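HET-C2 (Podospora anserina, PDB 3KV0) probably transfers glycolipids between membranes, as a fungal member of the glycolipid transfer protein (GLTP) family. Local coordinates at residues Ile37-Phe42 with Gln87-Leu92; Leu115-Ile120 with Gly138-Thr143. All blocks are in the same frame, centred on the assembly; numbering follows the deposited sequence.

Overall arrangement
The mainly helical GLTP fold of HET-C2 is fastened by successive long-range contacts. From the N terminus, residues 37-42 end the short strand 36-37 and start helix 39-57. The chain returns at 87-92, where interaction 1 closes a loop holding 44 residues between the segments and joins the starts of helices 39-57 and 89-96. Helix 103-122 follows; interaction 2 then closes a shorter loop of 17 residues by folding helix 132-142 back against it. The contacts neither nest nor cross but follow in series, with centres about 23 Å apart on opposite sides of the chain's centre. Helix 103-122 links them: Phe-42 of interaction 1 packs on Leu-115 of interaction 2.

Interaction 1. Residues Ile37-Phe42 with Gln87-Leu92; sequences ISTAEF and QNIQDL
Ile-37, Thr-39 and Ile-89 carry this contact, a worked example of two helix starts joined by the residues that lead into them. Ser-38 and Asn-88 form a single antiparallel bridge, as a non-hydrogen-bonded pair. Ile-89 N gives its hydrogen to Ile-37 O at 2.7 Å, while Thr-39 N reaches Gln-87 O at 3.1 Å. A water continues the row from Gln-87 O to Ala-40 N.

Ile-37 is gripped at its other end too. The bent side chain of Gln-90 places OE1 2.9 Å from Ile-37 N, the bond using an in-plane lone pair and running almost straight at 172°. The same amide donates through NE2 to Asn-35 O, which fixes its rotation. On the apolar side of the contact, the Ile-37 CG2 branch meets Ile-89 CG1 at 4.1 Å, and Ile-89 CD1 presses on CD2 of the Phe-42 ring at 3.5 Å.

Thr-39 divides its two branches by chemistry. With chi1 at -61°, OG1 stands beside its own backbone N, over the Asn-88 backbone, and bonds to Ser-86 O; CG2 points away from that N and meets Leu-92 CD1 at 3.9 Å, the two side chains crossing at about a right angle. On the other helix Asn-88 is the N-cap: its OD1 accepts from Asp-91 N at 2.9 Å, and its ND2 returns a bond to Asp-91 OD2.

Ile-89 and Leu-92 also rest on helix 103-122 through Leu-108 and Ala-104. The chemistry thus falls into two layers: a polar seam at the helix starts, where backbone groups are paired with each other and with the Gln-90 amide, and an apolar layer directed into the helical bundle.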
# COMPACT_ATOMS: atom_id res chain seq x y z
N ILE A 37 12.08 -8.04 -4.61
CA ILE A 37 11.79 -7.00 -3.62
C ILE A 37 12.12 -7.52 -2.22
O ILE A 37 11.57 -8.52 -1.77
CB ILE A 37 10.32 -6.50 -3.72
CG1 ILE A 37 10.15 -5.71 -5.01
CG2 ILE A 37 9.97 -5.60 -2.50
CD1 ILE A 37 8.70 -5.55 -5.46
N SER A 38 12.99 -6.81 -1.54
CA SER A 38 13.46 -7.24 -0.25
C SER A 38 12.30 -7.18 0.74
O SER A 38 11.65 -6.15 0.86
CB SER A 38 14.62 -6.35 0.18
OG SER A 38 15.31 -6.94 1.25
N THR A 39 12.07 -8.29 1.43
CA THR A 39 10.86 -8.54 2.22
C THR A 39 10.78 -7.62 3.41
O THR A 39 9.78 -6.93 3.61
CB THR A 39 10.83 -10.00 2.69
OG1 THR A 39 10.81 -10.88 1.56
CG2 THR A 39 9.62 -10.27 3.62
N ALA A 40 11.87 -7.53 4.19
CA ALA A 40 11.83 -6.79 5.45
C ALA A 40 11.55 -5.30 5.26
O ALA A 40 10.70 -4.72 5.94
CB ALA A 40 13.17 -7.00 6.24
N GLU A 41 12.25 -4.68 4.33
CA GLU A 41 12.09 -3.26 4.06
C GLU A 41 10.69 -2.97 3.46
O GLU A 41 10.07 -1.95 3.76
CB GLU A 41 13.15 -2.78 3.06
CG GLU A 41 14.59 -2.76 3.63
CD GLU A 41 15.36 -4.05 3.41
OE1 GLU A 41 14.77 -5.16 3.25
OE2 GLU A 41 16.60 -3.92 3.37
N PHE A 42 10.23 -3.86 2.60
CA PHE A 42 8.89 -3.74 2.01
C PHE A 42 7.80 -3.78 3.09
O PHE A 42 6.89 -2.97 3.07
CB PHE A 42 8.69 -4.89 1.06
CG PHE A 42 7.29 -4.99 0.52
CD1 PHE A 42 6.86 -4.15 -0.50
CD2 PHE A 42 6.41 -5.94 1.02
CE1 PHE A 42 5.54 -4.28 -1.01
CE2 PHE A 42 5.10 -6.06 0.52
CZ PHE A 42 4.68 -5.22 -0.49
N GLN A 87 13.55 -14.11 1.85
CA GLN A 87 14.34 -12.88 1.91
C GLN A 87 13.88 -11.78 0.95
O GLN A 87 14.12 -10.59 1.20
CB GLN A 87 15.82 -13.20 1.61
CG GLN A 87 16.64 -13.42 2.85
CD GLN A 87 18.14 -13.46 2.52
OE1 GLN A 87 18.85 -12.45 2.68
NE2 GLN A 87 18.61 -14.59 2.03
N ASN A 88 13.30 -12.20 -0.17
CA ASN A 88 12.56 -11.29 -1.05
C ASN A 88 11.17 -11.85 -1.29
O ASN A 88 10.90 -13.07 -1.15
CB ASN A 88 13.29 -11.05 -2.36
CG ASN A 88 13.42 -12.31 -3.18
OD1 ASN A 88 12.51 -12.68 -3.92
ND2 ASN A 88 14.58 -12.97 -3.07
N ILE A 89 10.27 -10.94 -1.67
CA ILE A 89 8.84 -11.24 -1.71
C ILE A 89 8.58 -12.39 -2.71
O ILE A 89 7.85 -13.32 -2.40
CB ILE A 89 7.99 -9.94 -2.05
CG1 ILE A 89 8.14 -8.89 -0.95
CG2 ILE A 89 6.53 -10.31 -2.30
CD1 ILE A 89 7.51 -9.25 0.37
N GLN A 90 9.19 -12.31 -3.88
CA GLN A 90 9.01 -13.32 -4.92
C GLN A 90 9.45 -14.72 -4.48
O GLN A 90 8.72 -15.69 -4.68
CB GLN A 90 9.73 -12.89 -6.20
CG GLN A 90 9.11 -11.66 -6.88
CD GLN A 90 9.75 -10.35 -6.46
OE1 GLN A 90 10.20 -10.18 -5.32
NE2 GLN A 90 9.80 -9.42 -7.38
N ASP A 91 10.61 -14.83 -3.83
CA ASP A 91 11.02 -16.13 -3.27
C ASP A 91 10.14 -16.57 -2.13
O ASP A 91 9.81 -17.75 -2.02
CB ASP A 91 12.50 -16.14 -2.87
CG ASP A 91 13.43 -16.26 -4.09
OD1 ASP A 91 12.98 -16.77 -5.14
OD2 ASP A 91 14.58 -15.78 -4.00
N LEU A 92 9.72 -15.62 -1.30
CA LEU A 92 8.84 -15.92 -0.20
C LEU A 92 7.63 -16.63 -0.74
O LEU A 92 7.20 -17.62 -0.17
CB LEU A 92 8.45 -14.65 0.55
CG LEU A 92 7.63 -14.80 1.84
CD1 LEU A 92 7.68 -13.54 2.66
CD2 LEU A 92 6.16 -15.17 1.58
O HOH W 1 14.27 -9.23 3.83

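Interaction 2. Residues Leu115-Ile120 with Gly138-Thr143; sequences LEFTCI and GSYRVT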
# COMPACT_ATOMS: atom_id res chain seq x y z
N LEU A 115 -2.27 -1.21 -1.37
CA LEU A 115 -1.21 -0.28 -1.77
C LEU A 115 -1.56 0.46 -3.06
O LEU A 115 -1.37 1.64 -3.17
CB LEU A 115 0.14 -1.00 -1.91
CG LEU A 115 0.76 -1.58 -0.65
CD1 LEU A 115 2.00 -2.39 -1.00
CD2 LEU A 115 1.07 -0.49 0.37
N GLU A 116 -2.08 -0.24 -4.05
CA GLU A 116 -2.48 0.37 -5.30
C GLU A 116 -3.66 1.31 -5.14
O GLU A 116 -3.68 2.39 -5.71
CB GLU A 116 -2.84 -0.71 -6.37
CG GLU A 116 -3.03 -0.08 -7.76
CD GLU A 116 -3.32 -1.11 -8.87
OE1 GLU A 116 -3.75 -2.21 -8.55
OE2 GLU A 116 -3.12 -0.78 -10.06
N PHE A 117 -4.66 0.91 -4.37
CA PHE A 117 -5.74 1.82 -3.98
C PHE A 117 -5.21 3.13 -3.39
O PHE A 117 -5.59 4.22 -3.80
CB PHE A 117 -6.61 1.06 -2.97
CG PHE A 117 -7.55 1.90 -2.19
CD1 PHE A 117 -8.52 2.66 -2.81
CD2 PHE A 117 -7.52 1.88 -0.78
CE1 PHE A 117 -9.37 3.43 -2.07
CE2 PHE A 117 -8.39 2.65 -0.07
CZ PHE A 117 -9.33 3.39 -0.69
N THR A 118 -4.31 3.04 -2.41
CA THR A 118 -3.74 4.23 -1.81
C THR A 118 -2.92 5.04 -2.80
O THR A 118 -3.02 6.26 -2.84
CB THR A 118 -2.87 3.85 -0.62
OG1 THR A 118 -3.64 3.02 0.26
CG2 THR A 118 -2.39 5.07 0.12
N CYS A 119 -2.09 4.36 -3.56
CA CYS A 119 -1.18 4.99 -4.54
C CYS A 119 -1.95 5.76 -5.62
O CYS A 119 -1.68 6.95 -5.87
CB CYS A 119 -0.33 3.93 -5.20
SG CYS A 119 0.97 4.73 -6.27
N ILE A 120 -2.96 5.11 -6.19
CA ILE A 120 -3.78 5.75 -7.25
C ILE A 120 -4.52 6.95 -6.71
O ILE A 120 -4.59 8.04 -7.32
CB ILE A 120 -4.74 4.75 -7.86
CG1 ILE A 120 -3.94 3.77 -8.75
CG2 ILE A 120 -5.85 5.46 -8.72
CD1 ILE A 120 -4.76 2.69 -9.41
N GLY A 138 -12.66 7.09 -6.90
CA GLY A 138 -12.33 6.61 -8.23
C GLY A 138 -11.26 5.53 -8.18
O GLY A 138 -11.30 4.61 -8.94
N SER A 139 -10.30 5.67 -7.26
CA SER A 139 -9.34 4.61 -7.01
C SER A 139 -9.99 3.31 -6.55
O SER A 139 -9.66 2.23 -7.01
CB SER A 139 -8.28 5.05 -5.96
OG SER A 139 -7.35 3.98 -5.87
N TYR A 140 -10.93 3.40 -5.61
CA TYR A 140 -11.55 2.22 -5.06
C TYR A 140 -12.19 1.40 -6.18
O TYR A 140 -12.03 0.16 -6.23
CB TYR A 140 -12.60 2.62 -4.01
CG TYR A 140 -13.27 1.46 -3.30
CD1 TYR A 140 -12.53 0.53 -2.58
CD2 TYR A 140 -14.66 1.31 -3.32
CE1 TYR A 140 -13.14 -0.51 -1.90
CE2 TYR A 140 -15.29 0.23 -2.67
CZ TYR A 140 -14.52 -0.65 -1.94
OH TYR A 140 -15.10 -1.73 -1.33
N ARG A 141 -12.85 2.12 -7.08
CA ARG A 141 -13.58 1.55 -8.21
C ARG A 141 -12.69 0.64 -9.03
O ARG A 141 -13.10 -0.44 -9.46
CB ARG A 141 -14.14 2.67 -9.11
CG ARG A 141 -15.57 3.03 -8.88
CD ARG A 141 -16.17 3.74 -10.11
NE ARG A 141 -15.41 4.93 -10.44
CZ ARG A 141 -15.69 6.15 -9.96
NH1 ARG A 141 -14.93 7.16 -10.30
NH2 ARG A 141 -16.72 6.35 -9.16
N VAL A 142 -11.45 1.09 -9.26
CA VAL A 142 -10.53 0.33 -10.09
C VAL A 142 -9.54 -0.58 -9.38
O VAL A 142 -8.69 -1.17 -10.03
CB VAL A 142 -9.78 1.29 -11.08
CG1 VAL A 142 -10.76 2.11 -11.92
CG2 VAL A 142 -8.80 2.23 -10.35
N THR A 143 -9.57 -0.67 -8.05
CA THR A 143 -8.63 -1.50 -7.32
C THR A 143 -9.33 -2.57 -6.51
O THR A 143 -9.32 -3.74 -6.87
CB THR A 143 -7.72 -0.64 -6.38
OG1 THR A 143 -8.51 0.26 -5.58
CG2 THR A 143 -6.80 0.22 -7.26
O HOH W 2 -5.69 -0.52 -11.22
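Ser-139 and Thr-143 press against Phe-117 and Ile-120 where two helices of the GLTP fold pack roughly antiparallel. The short helical segments have their axes 8.5 Å apart at an angle of 147°. By CA position Ser-139 lies nearest Phe-117, an example of how serine can serve both packing and bonding.

The polar contacts come first. Ser-139 OG donates to Phe-117 O at 2.7 Å, in the carbonyl plane and on a lone pair; chi1 of -176° turns the hydroxyl away from its own backbone N and across to the neighbouring helix. Thr-143 OG1 folds back instead to Ser-139 O, also at 2.7 Å but from above the carbonyl plane. This hydroxyl therefore ties down the end of its own segment while lying 3.3 Å from Phe-117 CB. Tyr-140 OH bonds to His-148.

Apolar contacts lie beside these bonds. The Phe-117 ring lies beside Tyr-140, its CE1 3.9 Å from Tyr-140 CB, and the Tyr-140 backbone N sits at the ring's edge. Met-160 of helix 155-161 packs on both aromatic residues. Ile-120 and Thr-143 meet tip to tip, CD1 to CG2 at 3.9 Å. The Thr-143 methyl also lies against the aliphatic stem of Glu-116, which runs extended past it.

That extension carries the Glu-116 carboxylate, whose OE2 also bonds to NZ of the dimethylated Lys-199, to a bridging water, which donates to Glu-116 OE2 at 2.8 Å and to Val-142 O at a longer 3.3 Å.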